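Local atomic coordinates of surface layer protein (Geobacillus stearothermophilus, PDB entry 4UID), a protein that probably assembles with copies of itself into the crystalline surface layer of the bacterial cell, this chain comprising domains 4 and 5 of the longer protein. Residues I85-A90 / V107-V112; S38-L43 / D79-P84. One frame throughout, in Å; residues are numbered along the deposited sequence.

Interaction 1. Residues I85-A90 / V107-V112; sequences IVPGTA and VKANPV
V107 presses its side chain against the backbone of V86 and P87, and this is the close-packed half of the contact. With CG1 anti to the backbone N (chi1 -177°), V107 CG1 lies 3.5 Å from V86 O. The same residue is gripped through its main chain: G88 N donates to V107 O (3.1 Å), and V107 N donates back to G88 O (3.0 Å). P87 CA adds a CH...O contact to V107 O at 3.4 Å. G88 and V107 thus form an antiparallel hydrogen-bonded pair at the open end of the β-hairpin made by strands 88-96 and 99-107 of a bacterial Ig-like domain, where the chain leaves for the next domain. V107 is buried and also touches L74 of strand 74-76. Beyond this pair the contact thins toward solvent. The proline ring lies alongside the departing chain, P87 CB 3.6 Å from A109 N and P87 CG 3.9 Å from A109 CB, an apolar touch on the solvent side, P87 being exposed. The K108 side chain leaves the backbone away from 85-90 and touches Y23 and Y141, and A109 O is hydrogen-bonded to Y141 OH. N110 OD1 receives N25 N, fastening the segment that leads into strand 113-118 to a loop of the first domain.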
loop_
_atom_site.group_PDB
_atom_site.type_symbol
_atom_site.label_atom_id
_atom_site.label_comp_id
_atom_site.label_asym_id
_atom_site.label_seq_id
_atom_site.Cartn_x
_atom_site.Cartn_y
_atom_site.Cartn_z
ATOM N N ILE A 85 -6.141 -13.921 -3.872
ATOM C CA ILE A 85 -5.092 -14.953 -3.791
ATOM C C ILE A 85 -3.756 -14.505 -4.392
ATOM O O ILE A 85 -2.795 -14.360 -3.660
ATOM C CB ILE A 85 -5.531 -16.305 -4.384
ATOM C CG1 ILE A 85 -6.825 -16.771 -3.725
ATOM C CG2 ILE A 85 -4.424 -17.349 -4.205
ATOM C CD1 ILE A 85 -7.584 -17.762 -4.572
ATOM N N VAL A 86 -3.691 -14.333 -5.710
ATOM C CA VAL A 86 -2.508 -13.755 -6.374
ATOM C C VAL A 86 -2.943 -12.592 -7.298
ATOM O O VAL A 86 -4.141 -12.451 -7.568
ATOM C CB VAL A 86 -1.651 -14.823 -7.117
ATOM C CG1 VAL A 86 -1.312 -15.991 -6.206
ATOM C CG2 VAL A 86 -2.335 -15.331 -8.374
ATOM N N PRO A 87 -1.997 -11.732 -7.744
ATOM C CA PRO A 87 -2.362 -10.733 -8.769
ATOM C C PRO A 87 -2.923 -11.323 -10.078
ATOM O O PRO A 87 -2.535 -12.422 -10.481
ATOM C CB PRO A 87 -1.042 -9.980 -9.039
ATOM C CG PRO A 87 -0.006 -10.629 -8.186
ATOM C CD PRO A 87 -0.727 -11.366 -7.097
ATOM N N GLY A 88 -3.830 -10.578 -10.708
ATOM C CA GLY A 88 -4.465 -10.932 -11.980
ATOM C C GLY A 88 -5.859 -10.325 -12.047
ATOM O O GLY A 88 -6.207 -9.450 -11.230
ATOM N N THR A 89 -6.664 -10.789 -13.006
ATOM C CA THR A 89 -8.029 -10.295 -13.194
ATOM C C THR A 89 -9.011 -11.426 -13.031
ATOM O O THR A 89 -8.884 -12.478 -13.656
ATOM C CB THR A 89 -8.213 -9.606 -14.573
ATOM O OG1 THR A 89 -7.483 -8.372 -14.596
ATOM C CG2 THR A 89 -9.691 -9.290 -14.874
ATOM N N ALA A 90 -9.997 -11.197 -12.183
ATOM C CA ALA A 90 -11.066 -12.157 -12.000
ATOM C C ALA A 90 -12.414 -11.577 -12.436
ATOM O O ALA A 90 -12.679 -10.384 -12.243
ATOM C CB ALA A 90 -11.114 -12.607 -10.544
ATOM N N VAL A 107 -6.815 -7.778 -8.817
ATOM C CA VAL A 107 -5.879 -7.884 -7.695
ATOM C C VAL A 107 -4.528 -7.378 -8.177
ATOM O O VAL A 107 -4.018 -7.813 -9.215
ATOM C CB VAL A 107 -5.727 -9.328 -7.212
ATOM C CG1 VAL A 107 -4.812 -9.386 -6.005
ATOM C CG2 VAL A 107 -7.084 -9.942 -6.896
ATOM N N LYS A 108 -3.956 -6.436 -7.442
ATOM C CA LYS A 108 -2.624 -5.951 -7.791
ATOM C C LYS A 108 -1.591 -6.677 -6.966
ATOM O O LYS A 108 -1.913 -7.201 -5.895
ATOM C CB LYS A 108 -2.534 -4.439 -7.641
ATOM C CG LYS A 108 -3.289 -3.689 -8.743
ATOM C CD LYS A 108 -3.361 -2.201 -8.440
ATOM C CE LYS A 108 -3.256 -1.356 -9.700
ATOM N NZ LYS A 108 -2.565 -0.060 -9.426
ATOM N N ALA A 109 -0.365 -6.751 -7.487
ATOM C CA ALA A 109 0.767 -7.304 -6.725
ATOM C C ALA A 109 0.979 -6.445 -5.502
ATOM O O ALA A 109 0.783 -5.225 -5.567
ATOM C CB ALA A 109 2.034 -7.363 -7.562
ATOM N N ASN A 110 1.341 -7.076 -4.389
ATOM C CA ASN A 110 1.629 -6.314 -3.170
ATOM C C ASN A 110 2.782 -5.330 -3.342
ATOM O O ASN A 110 3.697 -5.578 -4.149
ATOM C CB ASN A 110 1.946 -7.225 -1.989
ATOM C CG ASN A 110 0.922 -8.305 -1.807
ATOM O OD1 ASN A 110 -0.284 -8.038 -1.839
ATOM N ND2 ASN A 110 1.393 -9.546 -1.634
ATOM N N PRO A 111 2.736 -4.211 -2.580
ATOM C CA PRO A 111 3.839 -3.272 -2.436
ATOM C C PRO A 111 5.154 -3.962 -2.147
ATOM O O PRO A 111 5.204 -4.894 -1.355
ATOM C CB PRO A 111 3.427 -2.481 -1.218
ATOM C CG PRO A 111 1.951 -2.380 -1.375
ATOM C CD PRO A 111 1.521 -3.706 -1.911
ATOM N N VAL A 112 6.194 -3.532 -2.843
ATOM C CA VAL A 112 7.592 -3.869 -2.515
ATOM C C VAL A 112 8.396 -2.564 -2.632
ATOM O O VAL A 112 7.922 -1.616 -3.254
ATOM C CB VAL A 112 8.164 -4.979 -3.438
ATOM C CG1 VAL A 112 7.482 -6.316 -3.162
ATOM C CG2 VAL A 112 8.039 -4.586 -4.905
#

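Interaction 2. Residues S38-L43 / D79-P84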
loop_
_atom_site.group_PDB
_atom_site.type_symbol
_atom_site.label_atom_id
_atom_site.label_comp_id
_atom_site.label_asym_id
_atom_site.label_seq_id
_atom_site.Cartn_x
_atom_site.Cartn_y
_atom_site.Cartn_z
ATOM N N SER A 38 -11.852 -0.922 8.567
ATOM C CA SER A 38 -13.146 -1.351 9.082
ATOM C C SER A 38 -13.851 -2.290 8.097
ATOM O O SER A 38 -13.607 -2.242 6.887
ATOM C CB SER A 38 -14.022 -0.137 9.414
ATOM O OG SER A 38 -13.655 0.417 10.669
ATOM N N GLY A 39 -14.707 -3.153 8.635
ATOM C CA GLY A 39 -15.552 -4.022 7.826
ATOM C C GLY A 39 -14.843 -5.258 7.336
ATOM O O GLY A 39 -13.642 -5.434 7.564
ATOM N N THR A 40 -15.611 -6.130 6.698
ATOM C CA THR A 40 -15.064 -7.274 5.981
ATOM C C THR A 40 -15.206 -6.939 4.504
ATOM O O THR A 40 -16.062 -6.126 4.135
ATOM C CB THR A 40 -15.762 -8.635 6.319
ATOM O OG1 THR A 40 -16.960 -8.804 5.543
ATOM C CG2 THR A 40 -16.083 -8.786 7.827
ATOM N N LEU A 41 -14.361 -7.553 3.675
ATOM C CA LEU A 41 -14.400 -7.364 2.221
ATOM C C LEU A 41 -15.471 -8.219 1.554
ATOM O O LEU A 41 -15.500 -9.452 1.682
ATOM C CB LEU A 41 -13.027 -7.642 1.596
ATOM C CG LEU A 41 -12.815 -7.370 0.099
ATOM C CD1 LEU A 41 -12.654 -5.888 -0.164
ATOM C CD2 LEU A 41 -11.570 -8.087 -0.374
ATOM N N THR A 42 -16.330 -7.541 0.811
ATOM C CA THR A 42 -17.474 -8.174 0.188
ATOM C C THR A 42 -17.802 -7.596 -1.208
ATOM O O THR A 42 -17.226 -6.595 -1.634
ATOM C CB THR A 42 -18.695 -8.113 1.147
ATOM O OG1 THR A 42 -19.701 -9.007 0.689
ATOM C CG2 THR A 42 -19.282 -6.692 1.276
ATOM N N LEU A 43 -18.703 -8.254 -1.923
ATOM C CA LEU A 43 -19.442 -7.611 -3.003
ATOM C C LEU A 43 -20.839 -7.275 -2.481
ATOM O O LEU A 43 -21.457 -8.090 -1.772
ATOM C CB LEU A 43 -19.571 -8.533 -4.202
ATOM C CG LEU A 43 -18.258 -9.092 -4.720
ATOM C CD1 LEU A 43 -18.390 -10.588 -4.987
ATOM C CD2 LEU A 43 -17.752 -8.305 -5.930
ATOM N N ASP A 79 -22.221 -16.087 -0.236
ATOM C CA ASP A 79 -22.816 -14.912 0.432
ATOM C C ASP A 79 -22.164 -13.558 0.029
ATOM O O ASP A 79 -22.536 -12.493 0.551
ATOM C CB ASP A 79 -22.790 -15.086 1.958
ATOM C CG ASP A 79 -21.508 -14.548 2.594
ATOM O OD1 ASP A 79 -20.400 -14.892 2.130
ATOM O OD2 ASP A 79 -21.607 -13.753 3.554
ATOM N N GLY A 80 -21.180 -13.606 -0.869
ATOM C CA GLY A 80 -20.536 -12.403 -1.370
ATOM C C GLY A 80 -19.239 -11.971 -0.724
ATOM O O GLY A 80 -18.670 -10.967 -1.152
ATOM N N SER A 81 -18.773 -12.703 0.295
ATOM C CA SER A 81 -17.458 -12.439 0.923
ATOM C C SER A 81 -16.270 -12.663 -0.029
ATOM O O SER A 81 -16.303 -13.562 -0.884
ATOM C CB SER A 81 -17.284 -13.248 2.207
ATOM O OG SER A 81 -17.480 -12.421 3.340
ATOM N N VAL A 82 -15.237 -11.827 0.115
ATOM C CA VAL A 82 -14.117 -11.780 -0.850
ATOM C C VAL A 82 -12.711 -11.856 -0.212
ATOM O O VAL A 82 -12.386 -11.078 0.700
ATOM C CB VAL A 82 -14.209 -10.514 -1.732
ATOM C CG1 VAL A 82 -13.172 -10.539 -2.846
ATOM C CG2 VAL A 82 -15.603 -10.366 -2.321
ATOM N N THR A 83 -11.889 -12.795 -0.694
ATOM C CA THR A 83 -10.449 -12.808 -0.366
ATOM C C THR A 83 -9.567 -13.018 -1.630
ATOM O O THR A 83 -9.724 -14.015 -2.358
ATOM C CB THR A 83 -10.065 -13.853 0.717
ATOM O OG1 THR A 83 -10.425 -15.141 0.240
ATOM C CG2 THR A 83 -10.737 -13.576 2.109
ATOM N N PRO A 84 -8.641 -12.075 -1.892
ATOM C CA PRO A 84 -7.691 -12.220 -3.010
ATOM C C PRO A 84 -6.617 -13.304 -2.787
ATOM O O PRO A 84 -6.228 -13.559 -1.651
ATOM C CB PRO A 84 -7.052 -10.841 -3.112
ATOM C CG PRO A 84 -7.206 -10.254 -1.760
ATOM C CD PRO A 84 -8.447 -10.819 -1.149
#
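The carbonyl group of L41 takes the amide of V82 from above its plane, V82 N lying 2.9 Å from L41 O. The next link runs the other way, L43 N donating to G80 O at 2.8 Å. Between these bonds T42 and S81 form a single β-bridge that, in this Ig-like (BIG2) domain, joins strand 41-48 to the hairpin 74-76/82-84. The strands splay strongly as they leave it. With CG anti to N (chi1 -174°) and chi2 at 77°, L41 lays CD2 obliquely over V82, nearest to V82 O (3.3 Å); L41 CD2 also rests 3.8 Å from V82 CG1 and 4.2 Å from P84 CD. V82 sends its other methyl, CG2, to L43 CG at 3.8 Å, crossing that leucine at about a right angle; L74 also touches V82. Replacing L41 with an alanine would probably open a gap beside V82 CG1 and the P84 ring and leave L12, V19 and L22 without part of their shared apolar partner. At the turn before the bridge, D79 closes an Asx turn: S81 N reaches D79 OD1 at 3.3 Å, 59° above the carboxylate plane.

From the N terminus, 38-43 comes first and is met by 79-84 after 35 residues, so interaction 2 closes that loop and ties the sheet of strands 6-14 and 41-48 to hairpin 74-76/82-84. The chain passes directly from P84 into I85, opening interaction 1, whose 16 intervening residues are almost all strand and make up most of hairpin 88-96/99-107. The two loops follow in series, neither nesting nor crossing. Their centres are about 16 Å apart, yet they touch where V107 CG2 packs 3.9 Å from P84 CB. Interaction 2 lies in the first Ig-like domain and interaction 1 at its exit, where 107-112 leads on to strand 113-118 of the second.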